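Local coordinates for protein DNA polymerase III subunit beta (PDB 4TRT) that probably tethers DNA polymerases and other proteins to DNA, conferring processivity as a sliding clamp that forms a ring-shaped head-to-tail homodimer, at residues Ala4-Lys9 with Gly41-Ser46; Lys9-Gly14 with Gln77-Leu82; Ala33-Thr38 with Gly110-Tyr115; Val87-Ser92 with Leu96-Gly101; Ile200-Asp205 with Asp222-Asn227. One frame throughout, in Å; residues are numbered along the deposited sequence.

Contact 1 of 5, residues Ala4-Lys9 with Gly41-Ser46; sequences ANVTKK and GGLTLS
A4 opens the contact by setting its CB against CD2 of L43, at 4.0 Å. Its CB points across to the 41-46 segment, whereas N5, the next residue of the strand, turns its side chain to the other face of the sheet, toward E88. V6 returns to the face of A4, and its CG2 lies 4.3 Å from CD1 of L43. The two methyls of one leucine are thus shared between alternate residues of a strand, CD2 going to the first and CD1 to the second. Two torsions of L43 account for this fork: chi1 of -46°, with CG beside the backbone N and opposite the carbonyl carbon, swings the branch toward strand 2-7, and chi2 of 161° then splits the methyls, CD2 to A4 and CD1 to V6. The other branch of V6, CG1, packs on CD2 of L11. Past T7 the strand passes into helix 8-21, where K8 sends NZ to the carbonyl oxygens of L82 and G84.

The backbones stay apart, A4 CA being 8.0 Å from G42 CA, and only 99 Å² is buried, so the contact is a light, wholly apolar one. Its surroundings continue the core: V6 also touches V58 of strand 52-59, and L43 also touches T38. Strand 2-7 pairs with strand 86-92 in one antiparallel sheet and strand 42-48 belongs to another, so this is the meeting of two sheets across a hydrophobic core, characteristic of the N-terminal domain of a beta sliding clamp.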
# COMPACT_ATOMS: atom_id res chain seq x y z
N ALA A 4 -20.11 26.21 14.70
CA ALA A 4 -20.43 25.87 13.32
C ALA A 4 -21.00 24.45 13.23
O ALA A 4 -20.57 23.56 13.94
CB ALA A 4 -19.20 26.01 12.43
N ASN A 5 -22.00 24.27 12.37
CA ASN A 5 -22.51 22.94 12.06
C ASN A 5 -22.17 22.63 10.62
O ASN A 5 -22.51 23.38 9.73
CB ASN A 5 -24.02 22.87 12.30
CG ASN A 5 -24.35 22.79 13.77
OD1 ASN A 5 -24.08 21.77 14.44
ND2 ASN A 5 -24.92 23.84 14.30
N VAL A 6 -21.49 21.52 10.41
CA VAL A 6 -20.98 21.15 9.10
C VAL A 6 -21.17 19.63 8.89
O VAL A 6 -21.21 18.86 9.85
CB VAL A 6 -19.49 21.59 8.95
CG1 VAL A 6 -18.60 20.88 9.96
CG2 VAL A 6 -18.97 21.36 7.55
N THR A 7 -21.34 19.23 7.63
CA THR A 7 -21.42 17.83 7.25
C THR A 7 -20.01 17.23 7.30
O THR A 7 -19.07 17.85 6.81
CB THR A 7 -22.01 17.70 5.84
OG1 THR A 7 -23.41 18.01 5.91
CG2 THR A 7 -21.84 16.32 5.29
N LYS A 8 -19.87 16.06 7.91
CA LYS A 8 -18.57 15.40 7.99
C LYS A 8 -17.99 15.12 6.60
O LYS A 8 -16.79 15.34 6.38
CB LYS A 8 -18.63 14.10 8.80
CG LYS A 8 -17.27 13.46 9.02
CD LYS A 8 -17.35 12.15 9.80
CE LYS A 8 -17.90 11.01 8.95
NZ LYS A 8 -18.22 9.83 9.77
N LYS A 9 -18.84 14.64 5.69
CA LYS A 9 -18.42 14.28 4.34
C LYS A 9 -17.74 15.45 3.63
O LYS A 9 -16.67 15.31 3.04
CB LYS A 9 -19.62 13.82 3.51
CG LYS A 9 -19.28 13.49 2.05
CD LYS A 9 -20.47 12.90 1.31
CE LYS A 9 -20.38 13.17 -0.19
NZ LYS A 9 -19.00 12.95 -0.71
N GLY A 41 -21.83 31.88 5.48
CA GLY A 41 -22.04 30.81 4.50
C GLY A 41 -21.27 29.53 4.75
O GLY A 41 -21.65 28.45 4.29
N GLY A 42 -20.19 29.63 5.51
CA GLY A 42 -19.40 28.46 5.81
C GLY A 42 -17.98 28.74 6.24
O GLY A 42 -17.66 29.82 6.74
N LEU A 43 -17.16 27.71 6.08
CA LEU A 43 -15.78 27.70 6.52
C LEU A 43 -14.88 27.75 5.30
O LEU A 43 -15.10 27.02 4.33
CB LEU A 43 -15.48 26.42 7.29
CG LEU A 43 -16.43 25.89 8.38
CD1 LEU A 43 -16.14 24.42 8.62
CD2 LEU A 43 -16.32 26.66 9.67
N THR A 44 -13.85 28.58 5.35
CA THR A 44 -12.79 28.57 4.35
C THR A 44 -11.55 28.00 5.02
O THR A 44 -11.05 28.56 5.99
CB THR A 44 -12.55 29.98 3.80
OG1 THR A 44 -13.75 30.42 3.17
CG2 THR A 44 -11.43 30.02 2.75
N LEU A 45 -11.10 26.86 4.51
CA LEU A 45 -9.92 26.16 5.01
C LEU A 45 -8.74 26.52 4.11
O LEU A 45 -8.83 26.37 2.89
CB LEU A 45 -10.15 24.64 4.95
CG LEU A 45 -11.47 24.07 5.50
CD1 LEU A 45 -11.63 22.60 5.16
CD2 LEU A 45 -11.53 24.26 7.01
N SER A 46 -7.63 26.98 4.69
CA SER A 46 -6.50 27.36 3.86
C SER A 46 -5.14 27.04 4.49
O SER A 46 -5.00 26.87 5.72
CB SER A 46 -6.61 28.85 3.48
OG SER A 46 -6.23 29.69 4.55

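Contact 2 of 5, residues Lys9-Gly14 with Gln77-Leu82; sequences KTLNEG and QIVRNL
L11 and V79 meet because each directs a branch away from its own backbone N: CG of L11 does so at chi1 -175°, and CG1 of V79 is likewise anti. The two side chains cross at about a right angle, and CD2 of L11 reaches both methyls of V79, CG1 at 3.8 Å and CG2 at 4.0 Å. N12 runs past V79 in the opposite sense. Its chi1 of -87° swings the amide toward the second helix, where OD1 lies 3.3 Å from CG1 of V79, a close approach of an amide oxygen to a methyl. The same OD1 is 3.5 Å from R80 N, but the geometry does not make this a hydrogen bond.

The polar link is instead indirect. ND2 of N12 donates to a water at 2.9 Å, and that water donates to R80 O at 2.6 Å, so the other end of the amide is tied to the second helix and its rotation is probably fixed. R80 adds its CB near OD1 of N12, while its guanidinium goes to E19.

The axes of 9-14 and 77-81 approach to 9.7 Å and run in roughly opposite directions, at 146°. V79 also touches L15 of helix 8-21. I78 of helix 72-81 and L82 just after it pack on F105 of strand 103-108. N81 O accepts a hydrogen bond from R263 of the second subunit, and Q77 and N81 pack on V266 of that chain, which places this helix at the dimer interface.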
# COMPACT_ATOMS: atom_id res chain seq x y z
N LYS A 9 -18.84 14.64 5.69
CA LYS A 9 -18.42 14.28 4.34
C LYS A 9 -17.74 15.45 3.63
O LYS A 9 -16.67 15.31 3.04
CB LYS A 9 -19.62 13.82 3.51
CG LYS A 9 -19.28 13.49 2.05
CD LYS A 9 -20.47 12.90 1.31
CE LYS A 9 -20.38 13.17 -0.19
NZ LYS A 9 -19.00 12.95 -0.71
N THR A 10 -18.33 16.63 3.76
CA THR A 10 -17.83 17.80 3.07
C THR A 10 -16.56 18.31 3.76
O THR A 10 -15.60 18.69 3.09
CB THR A 10 -18.89 18.92 3.00
OG1 THR A 10 -20.20 18.35 2.82
CG2 THR A 10 -18.63 19.80 1.82
N LEU A 11 -16.56 18.32 5.08
CA LEU A 11 -15.38 18.75 5.82
C LEU A 11 -14.20 17.81 5.55
O LEU A 11 -13.07 18.27 5.40
CB LEU A 11 -15.67 18.86 7.31
CG LEU A 11 -14.57 19.41 8.24
CD1 LEU A 11 -14.12 20.84 7.92
CD2 LEU A 11 -15.13 19.32 9.64
N ASN A 12 -14.46 16.50 5.50
CA ASN A 12 -13.45 15.51 5.11
C ASN A 12 -12.84 15.79 3.76
O ASN A 12 -11.62 15.65 3.59
CB ASN A 12 -14.03 14.09 5.05
CG ASN A 12 -14.00 13.38 6.37
OD1 ASN A 12 -13.29 13.77 7.30
ND2 ASN A 12 -14.77 12.30 6.45
N GLU A 13 -13.67 16.13 2.79
CA GLU A 13 -13.16 16.40 1.44
C GLU A 13 -12.20 17.57 1.45
O GLU A 13 -11.12 17.47 0.88
CB GLU A 13 -14.28 16.68 0.46
CG GLU A 13 -14.99 15.43 -0.00
CD GLU A 13 -16.09 15.73 -1.01
OE1 GLU A 13 -15.88 16.61 -1.88
OE2 GLU A 13 -17.15 15.08 -0.92
N GLY A 14 -12.58 18.65 2.11
CA GLY A 14 -11.73 19.83 2.17
C GLY A 14 -10.43 19.57 2.90
O GLY A 14 -9.35 19.95 2.44
N GLN A 77 -7.33 14.11 10.84
CA GLN A 77 -7.41 12.76 11.39
C GLN A 77 -8.58 12.62 12.36
O GLN A 77 -9.29 11.61 12.36
CB GLN A 77 -6.08 12.41 12.07
CG GLN A 77 -6.05 11.06 12.77
CD GLN A 77 -4.68 10.77 13.39
OE1 GLN A 77 -3.90 11.69 13.63
NE2 GLN A 77 -4.39 9.51 13.63
N ILE A 78 -8.75 13.61 13.23
CA ILE A 78 -9.85 13.59 14.20
C ILE A 78 -11.20 13.57 13.47
O ILE A 78 -12.09 12.77 13.80
CB ILE A 78 -9.74 14.80 15.15
CG1 ILE A 78 -8.62 14.58 16.16
CG2 ILE A 78 -11.07 15.09 15.84
CD1 ILE A 78 -8.30 15.84 16.97
N VAL A 79 -11.33 14.39 12.44
CA VAL A 79 -12.61 14.48 11.70
C VAL A 79 -12.88 13.17 10.95
O VAL A 79 -13.98 12.64 11.01
CB VAL A 79 -12.64 15.69 10.75
CG1 VAL A 79 -13.92 15.69 9.88
CG2 VAL A 79 -12.55 16.98 11.54
N ARG A 80 -11.86 12.63 10.30
CA ARG A 80 -11.98 11.35 9.62
C ARG A 80 -12.46 10.23 10.53
O ARG A 80 -13.29 9.43 10.12
CB ARG A 80 -10.64 11.01 9.01
CG ARG A 80 -10.48 9.63 8.38
CD ARG A 80 -9.05 9.44 7.88
NE ARG A 80 -8.56 10.65 7.24
CZ ARG A 80 -7.42 11.29 7.54
NH1 ARG A 80 -6.58 10.86 8.46
NH2 ARG A 80 -7.12 12.39 6.86
N ASN A 81 -11.97 10.20 11.77
CA ASN A 81 -12.28 9.14 12.71
C ASN A 81 -13.64 9.29 13.40
O ASN A 81 -14.08 8.38 14.10
CB ASN A 81 -11.19 9.05 13.80
CG ASN A 81 -9.87 8.53 13.27
OD1 ASN A 81 -9.81 7.88 12.22
ND2 ASN A 81 -8.78 8.79 14.01
N LEU A 82 -14.29 10.44 13.23
CA LEU A 82 -15.58 10.65 13.86
C LEU A 82 -16.61 9.69 13.27
O LEU A 82 -16.58 9.37 12.07
CB LEU A 82 -16.06 12.09 13.70
CG LEU A 82 -15.38 13.18 14.49
CD1 LEU A 82 -15.99 14.49 14.04
CD2 LEU A 82 -15.57 13.02 15.99
O HOH W 1 -14.80 9.83 8.05

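Contact 3 of 5, residues Ala33-Thr38 with Gly110-Tyr115; sequences ALKVET and GDIEAY
K35 carries the contact with the aliphatic part of its chain. CD touches CD1 of I112 at 3.7 Å, the two side chains crossing at about a right angle, and it lies 3.9 Å from CD1 of Y115. Nearer the backbone, CB of K35 sits 4.2 Å above one face of the Y115 ring, displaced toward the rim. With CG opposite the backbone N (chi1 -178°), the chain leaves the strand along this surface, then bends at chi3, and NZ makes a weak hydrogen bond to P116 O. A33 adds its CB, 4.3 Å from CE2 of Y115.

A water in the plane of the tyrosine ring lies 2.7 Å from Y115 OH and 2.8 Å from A33 O, joining phenol to strand.

Further out, local turns set the course of the loop: D111 centres an inverse gamma turn, residues 112-114 form a short 3-10 segment, and Y115 N bonds to I112 O at 3.0 Å. V69 of the neighbouring strand 68-71 touches A33, I112 and Y115, completing the patch.

L34 and V36 point to the other face of the sheet, and L34 there packs on L15 and L18 of helix 8-21. Loop 110-115 therefore covers the face opposite that helix, consistent with clamp architecture, in which helices line the inside of the ring and sheets form its outside.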
# COMPACT_ATOMS: atom_id res chain seq x y z
N ALA A 33 0.20 24.42 10.19
CA ALA A 33 -1.15 24.78 10.61
C ALA A 33 -2.12 24.90 9.43
O ALA A 33 -1.73 25.20 8.29
CB ALA A 33 -1.14 26.08 11.38
N LEU A 34 -3.39 24.65 9.73
CA LEU A 34 -4.51 24.92 8.85
C LEU A 34 -5.12 26.22 9.35
O LEU A 34 -5.36 26.36 10.56
CB LEU A 34 -5.53 23.79 8.96
CG LEU A 34 -6.87 23.94 8.24
CD1 LEU A 34 -6.65 23.85 6.73
CD2 LEU A 34 -7.80 22.83 8.69
N LYS A 35 -5.39 27.16 8.45
CA LYS A 35 -6.14 28.33 8.82
C LYS A 35 -7.61 28.10 8.51
O LYS A 35 -7.96 27.56 7.45
CB LYS A 35 -5.63 29.58 8.11
CG LYS A 35 -6.37 30.84 8.52
CD LYS A 35 -5.60 32.12 8.22
CE LYS A 35 -5.92 32.70 6.86
NZ LYS A 35 -5.07 33.89 6.56
N VAL A 36 -8.48 28.46 9.45
CA VAL A 36 -9.92 28.31 9.26
C VAL A 36 -10.58 29.66 9.43
O VAL A 36 -10.47 30.28 10.49
CB VAL A 36 -10.55 27.30 10.25
CG1 VAL A 36 -12.05 27.17 9.97
CG2 VAL A 36 -9.87 25.95 10.14
N GLU A 37 -11.22 30.14 8.37
CA GLU A 37 -11.90 31.41 8.40
C GLU A 37 -13.36 31.11 8.29
O GLU A 37 -13.76 30.30 7.45
CB GLU A 37 -11.49 32.29 7.22
CG GLU A 37 -10.15 32.95 7.39
CD GLU A 37 -9.67 33.61 6.12
OE1 GLU A 37 -9.64 32.92 5.07
OE2 GLU A 37 -9.33 34.82 6.16
N THR A 38 -14.16 31.75 9.14
CA THR A 38 -15.58 31.49 9.18
C THR A 38 -16.34 32.74 8.79
O THR A 38 -15.91 33.87 9.03
CB THR A 38 -16.02 30.99 10.58
OG1 THR A 38 -15.61 31.90 11.61
CG2 THR A 38 -15.42 29.59 10.86
N GLY A 110 -3.70 27.63 17.62
CA GLY A 110 -2.41 28.30 17.55
C GLY A 110 -2.50 29.80 17.43
O GLY A 110 -3.54 30.41 17.68
N ASP A 111 -1.39 30.40 17.02
CA ASP A 111 -1.26 31.85 16.94
C ASP A 111 -1.76 32.34 15.58
O ASP A 111 -0.98 32.58 14.69
CB ASP A 111 0.20 32.25 17.18
CG ASP A 111 0.40 33.75 17.38
OD1 ASP A 111 -0.59 34.51 17.40
OD2 ASP A 111 1.56 34.15 17.53
N ILE A 112 -3.07 32.50 15.45
CA ILE A 112 -3.68 32.98 14.18
C ILE A 112 -3.08 34.34 13.75
O ILE A 112 -2.83 34.56 12.56
CB ILE A 112 -5.21 33.10 14.33
CG1 ILE A 112 -5.89 33.60 13.05
CG2 ILE A 112 -5.58 34.04 15.47
CD1 ILE A 112 -5.77 32.68 11.88
N GLU A 113 -2.81 35.23 14.70
CA GLU A 113 -2.24 36.55 14.39
C GLU A 113 -0.90 36.47 13.66
O GLU A 113 -0.59 37.35 12.87
CB GLU A 113 -2.06 37.39 15.66
CG GLU A 113 -3.35 37.72 16.40
CD GLU A 113 -4.31 38.55 15.57
OE1 GLU A 113 -4.32 39.80 15.74
OE2 GLU A 113 -5.05 37.97 14.75
N ALA A 114 -0.13 35.42 13.91
CA ALA A 114 1.16 35.24 13.26
C ALA A 114 1.09 34.47 11.93
O ALA A 114 2.11 34.36 11.25
CB ALA A 114 2.13 34.55 14.21
N TYR A 115 -0.07 33.92 11.57
CA TYR A 115 -0.21 33.20 10.30
C TYR A 115 -0.37 34.20 9.14
O TYR A 115 -1.15 35.14 9.25
CB TYR A 115 -1.39 32.21 10.33
CG TYR A 115 -1.31 31.19 9.21
CD1 TYR A 115 -1.81 31.49 7.94
CD2 TYR A 115 -0.67 29.97 9.39
CE1 TYR A 115 -1.70 30.58 6.89
CE2 TYR A 115 -0.56 29.07 8.35
CZ TYR A 115 -1.07 29.38 7.10
OH TYR A 115 -0.96 28.48 6.07
O HOH W 2 0.02 25.98 6.28

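Contact 4 of 5, residues Val87-Ser92 with Leu96-Gly101; sequences VELELS and LSVRSG
E88 and R99 begin the backbone ladder as a hydrogen-bonded pair: E88 N to R99 O at 2.9 Å, N-H...O angle 175°, and the reciprocal R99 N to E88 O. E90 and S97 form the next such pair, with S97 N to E90 O at 2.7 Å. L89 with V98 and L91 with L96 are the non-hydrogen-bonded pairs of this antiparallel hairpin, whose axes make 162°.

Charged groups share the face of the hydrogen-bonded pairs. NH1 of R99 gives a hydrogen bond to E90 OE1 at 2.9 Å, approaching from above the carboxylate plane, and makes a longer salt bridge to E88 OE1 at 3.5 Å. CB of S97 lies 3.6 Å above the guanidinium plane, displaced toward its rim, while its OG bonds to K106 NZ. K106 brings a second positive charge near R99, which the two glutamates probably offset. A leucine in place of R99 would probably leave the carboxylates of E88 and E90 without this shared counter-charge.

Apolar contacts occupy the other face. CD2 of L89 runs beside V98, 3.9 Å from its CG2; F75 of helix 72-81 packs on V98 and L96.

Backbone bonds thus hold the strands, while one face adds ion pairs at NH1 of R99 and the other apolar packing, making the hairpin amphipathic.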
# COMPACT_ATOMS: atom_id res chain seq x y z
N VAL A 87 -21.16 17.31 12.16
CA VAL A 87 -20.09 17.76 13.06
C VAL A 87 -20.43 19.14 13.62
O VAL A 87 -20.86 20.02 12.89
CB VAL A 87 -18.74 17.79 12.33
CG1 VAL A 87 -17.60 18.19 13.28
CG2 VAL A 87 -18.43 16.43 11.69
N GLU A 88 -20.25 19.30 14.93
CA GLU A 88 -20.32 20.61 15.57
C GLU A 88 -18.90 21.09 15.92
O GLU A 88 -18.14 20.37 16.57
CB GLU A 88 -21.18 20.57 16.83
CG GLU A 88 -21.39 21.96 17.42
CD GLU A 88 -22.13 21.99 18.73
OE1 GLU A 88 -21.80 21.19 19.63
OE2 GLU A 88 -23.02 22.86 18.87
N LEU A 89 -18.56 22.30 15.47
CA LEU A 89 -17.32 22.97 15.86
C LEU A 89 -17.69 24.08 16.82
O LEU A 89 -18.72 24.75 16.64
CB LEU A 89 -16.61 23.57 14.64
CG LEU A 89 -16.22 22.57 13.56
CD1 LEU A 89 -15.58 23.29 12.37
CD2 LEU A 89 -15.31 21.50 14.17
N GLU A 90 -16.89 24.23 17.86
CA GLU A 90 -17.04 25.34 18.80
C GLU A 90 -15.66 25.86 19.18
O GLU A 90 -14.75 25.08 19.44
CB GLU A 90 -17.83 24.92 20.04
CG GLU A 90 -17.97 26.03 21.09
CD GLU A 90 -18.67 25.60 22.37
OE1 GLU A 90 -19.42 24.61 22.36
OE2 GLU A 90 -18.48 26.28 23.39
N LEU A 91 -15.49 27.18 19.21
CA LEU A 91 -14.22 27.78 19.57
C LEU A 91 -14.41 28.59 20.83
O LEU A 91 -15.18 29.56 20.85
CB LEU A 91 -13.70 28.68 18.44
CG LEU A 91 -12.34 29.33 18.69
CD1 LEU A 91 -11.26 28.26 18.58
CD2 LEU A 91 -12.07 30.46 17.71
N SER A 92 -13.72 28.19 21.89
CA SER A 92 -13.80 28.86 23.18
C SER A 92 -12.40 29.04 23.72
O SER A 92 -11.71 28.06 23.99
CB SER A 92 -14.61 27.99 24.14
OG SER A 92 -14.99 28.71 25.29
N LEU A 96 -10.49 24.48 20.32
CA LEU A 96 -11.52 24.08 19.36
C LEU A 96 -12.16 22.76 19.78
O LEU A 96 -11.49 21.73 19.89
CB LEU A 96 -10.93 23.91 17.96
CG LEU A 96 -11.96 23.50 16.89
CD1 LEU A 96 -12.81 24.72 16.56
CD2 LEU A 96 -11.30 22.93 15.63
N SER A 97 -13.47 22.79 20.00
CA SER A 97 -14.22 21.58 20.29
C SER A 97 -14.77 20.98 18.99
O SER A 97 -15.29 21.71 18.14
CB SER A 97 -15.34 21.87 21.29
OG SER A 97 -14.77 22.23 22.53
N VAL A 98 -14.63 19.67 18.84
CA VAL A 98 -15.11 18.98 17.63
C VAL A 98 -15.98 17.82 18.13
O VAL A 98 -15.48 16.91 18.83
CB VAL A 98 -13.94 18.44 16.79
CG1 VAL A 98 -14.44 17.87 15.47
CG2 VAL A 98 -12.87 19.51 16.55
N ARG A 99 -17.28 17.90 17.84
CA ARG A 99 -18.28 17.03 18.47
C ARG A 99 -19.15 16.35 17.44
O ARG A 99 -19.57 16.98 16.46
CB ARG A 99 -19.22 17.82 19.39
CG ARG A 99 -18.56 18.39 20.62
CD ARG A 99 -19.59 18.98 21.57
NE ARG A 99 -18.92 19.64 22.67
CZ ARG A 99 -18.70 20.95 22.79
NH1 ARG A 99 -19.13 21.81 21.87
NH2 ARG A 99 -18.06 21.41 23.86
N SER A 100 -19.44 15.08 17.69
CA SER A 100 -20.46 14.34 16.95
C SER A 100 -20.91 13.18 17.83
O SER A 100 -20.08 12.38 18.28
CB SER A 100 -19.91 13.83 15.62
OG SER A 100 -20.96 13.22 14.88
N GLY A 101 -22.21 13.12 18.12
CA GLY A 101 -22.79 12.13 19.01
C GLY A 101 -22.06 12.05 20.35
O GLY A 101 -21.97 13.03 21.07
O HOH W 3 -14.04 24.65 22.72

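Contact 5 of 5, residues Ile200-Asp205 with Asp222-Asn227; sequences IRVLKD and DRVKMN
V202 meets V224 and M226 through carbon atoms alone, so no flat group takes part across the contact; the nearby L203 carbonyl serves a local bond, taking NZ of K204 at 3.0 Å from its O, from above the carbonyl plane. The arrangement is helix-on-sheet packing in the central domain of the sliding clamp, joining V202 of helix 193-202 to V224 and M226 on strand 224-229. CB of V202 lies 4.2 Å from CG1 of V224, and the alpha carbons of these two residues are 7.4 Å apart. V224 and M226 turn to the helix while K225, between them, faces away, as strand alternation demands.

The surroundings show a junction of domains. Strand 224-229 pairs with strand 52-59 in one continuous sheet, where L54 touches both V224 and M226. L17 of helix 8-21 also packs on V202 and V224, so helices from two domains share this apolar patch.

M226 approaches V202 obliquely: its chain extends from the strand and then bends at chi3 (-81°), which brings CE to 3.9 Å from CG2 and 4.2 Å from CG1 of V202.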
# COMPACT_ATOMS: atom_id res chain seq x y z
N ILE A 200 -3.56 18.52 -10.36
CA ILE A 200 -4.21 17.26 -10.67
C ILE A 200 -5.03 16.74 -9.48
O ILE A 200 -6.12 16.23 -9.66
CB ILE A 200 -3.20 16.19 -11.14
CG1 ILE A 200 -2.64 16.56 -12.51
CG2 ILE A 200 -3.83 14.80 -11.21
CD1 ILE A 200 -1.42 15.75 -12.89
N ARG A 201 -4.51 16.90 -8.28
CA ARG A 201 -5.21 16.41 -7.09
C ARG A 201 -6.47 17.20 -6.75
O ARG A 201 -7.35 16.66 -6.09
CB ARG A 201 -4.25 16.37 -5.92
CG ARG A 201 -3.21 15.27 -6.10
CD ARG A 201 -2.06 15.33 -5.12
NE ARG A 201 -1.06 14.32 -5.43
CZ ARG A 201 -1.14 13.05 -5.05
NH1 ARG A 201 -2.17 12.64 -4.32
NH2 ARG A 201 -0.19 12.18 -5.38
N VAL A 202 -6.59 18.44 -7.21
CA VAL A 202 -7.77 19.28 -6.88
C VAL A 202 -8.76 19.52 -8.04
O VAL A 202 -9.91 19.85 -7.79
CB VAL A 202 -7.39 20.64 -6.25
CG1 VAL A 202 -6.54 20.45 -5.00
CG2 VAL A 202 -6.71 21.55 -7.25
N LEU A 203 -8.32 19.40 -9.28
CA LEU A 203 -9.20 19.68 -10.41
C LEU A 203 -10.28 18.61 -10.52
O LEU A 203 -10.01 17.43 -10.35
CB LEU A 203 -8.40 19.75 -11.72
CG LEU A 203 -7.54 21.00 -11.92
CD1 LEU A 203 -6.49 20.77 -13.00
CD2 LEU A 203 -8.43 22.20 -12.24
N LYS A 204 -11.51 19.03 -10.78
CA LYS A 204 -12.62 18.10 -11.05
C LYS A 204 -13.34 18.54 -12.32
O LYS A 204 -13.06 19.60 -12.85
CB LYS A 204 -13.58 18.06 -9.86
CG LYS A 204 -13.01 17.38 -8.62
CD LYS A 204 -12.97 15.86 -8.74
CE LYS A 204 -11.98 15.23 -7.76
NZ LYS A 204 -10.56 15.58 -8.06
N ASP A 205 -14.25 17.70 -12.82
CA ASP A 205 -15.10 18.09 -13.95
C ASP A 205 -15.85 19.38 -13.62
O ASP A 205 -16.29 19.59 -12.49
CB ASP A 205 -16.12 16.98 -14.28
CG ASP A 205 -15.50 15.81 -15.02
OD1 ASP A 205 -14.36 15.94 -15.52
OD2 ASP A 205 -16.17 14.77 -15.13
N ASP A 222 -14.88 24.93 -8.53
CA ASP A 222 -15.90 24.72 -7.54
C ASP A 222 -15.24 24.50 -6.16
O ASP A 222 -14.65 23.45 -5.89
CB ASP A 222 -16.76 23.53 -7.99
CG ASP A 222 -17.55 22.91 -6.89
OD1 ASP A 222 -18.51 23.54 -6.43
OD2 ASP A 222 -17.23 21.76 -6.49
N ARG A 223 -15.30 25.53 -5.33
CA ARG A 223 -14.87 25.49 -3.92
C ARG A 223 -13.37 25.57 -3.63
O ARG A 223 -13.01 25.90 -2.50
CB ARG A 223 -15.49 24.30 -3.18
CG ARG A 223 -17.01 24.40 -3.04
CD ARG A 223 -17.58 23.15 -2.44
NE ARG A 223 -19.03 23.22 -2.32
CZ ARG A 223 -19.77 22.28 -1.75
NH1 ARG A 223 -19.20 21.20 -1.22
NH2 ARG A 223 -21.09 22.41 -1.70
N VAL A 224 -12.49 25.28 -4.60
CA VAL A 224 -11.05 25.38 -4.37
C VAL A 224 -10.41 26.56 -5.10
O VAL A 224 -10.78 26.85 -6.24
CB VAL A 224 -10.31 24.10 -4.84
CG1 VAL A 224 -8.81 24.29 -4.72
CG2 VAL A 224 -10.74 22.89 -4.03
N LYS A 225 -9.47 27.23 -4.43
CA LYS A 225 -8.61 28.23 -5.04
C LYS A 225 -7.15 27.85 -4.78
O LYS A 225 -6.79 27.49 -3.66
CB LYS A 225 -8.87 29.61 -4.44
CG LYS A 225 -10.34 29.99 -4.34
CD LYS A 225 -10.49 31.42 -3.85
CE LYS A 225 -11.90 31.96 -4.03
NZ LYS A 225 -12.71 31.71 -2.82
N MET A 226 -6.31 27.93 -5.81
CA MET A 226 -4.89 27.58 -5.65
C MET A 226 -4.03 28.65 -6.25
O MET A 226 -4.25 29.04 -7.41
CB MET A 226 -4.59 26.23 -6.32
CG MET A 226 -3.14 25.78 -6.13
SD MET A 226 -2.72 24.25 -6.96
CE MET A 226 -3.34 23.03 -5.82
N ASN A 227 -3.04 29.11 -5.48
CA ASN A 227 -1.98 29.98 -5.98
C ASN A 227 -0.75 29.14 -6.27
O ASN A 227 -0.35 28.29 -5.46
CB ASN A 227 -1.58 31.06 -4.96
CG ASN A 227 -2.67 32.08 -4.70
OD1 ASN A 227 -3.52 32.34 -5.56
ND2 ASN A 227 -2.63 32.71 -3.51

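Contacts 1, 3 and 5 are buried; contact 4 has a buried apolar face and a partly exposed charged one, and contact 2 is partly open beside the second subunit. Contacts 1 and 2 share K9 and helix 8-21, their centres about 10 Å apart. Contacts 1 and 4 are joined through paired strands 2-7 and 86-92, contacts 1 and 3 through strands 42-48 and 33-38. L82 of contact 2 packs on V87 and V98 of contact 4. Contact 5 stands in the central domain, yet reaches the same long sheet as contacts 1 and 3. Chemistry varies with place: purely apolar side-chain packing in 1 and 5, apolar packing supplemented by a water bridge in 2 and 3, strand pairing with ion pairs in 4.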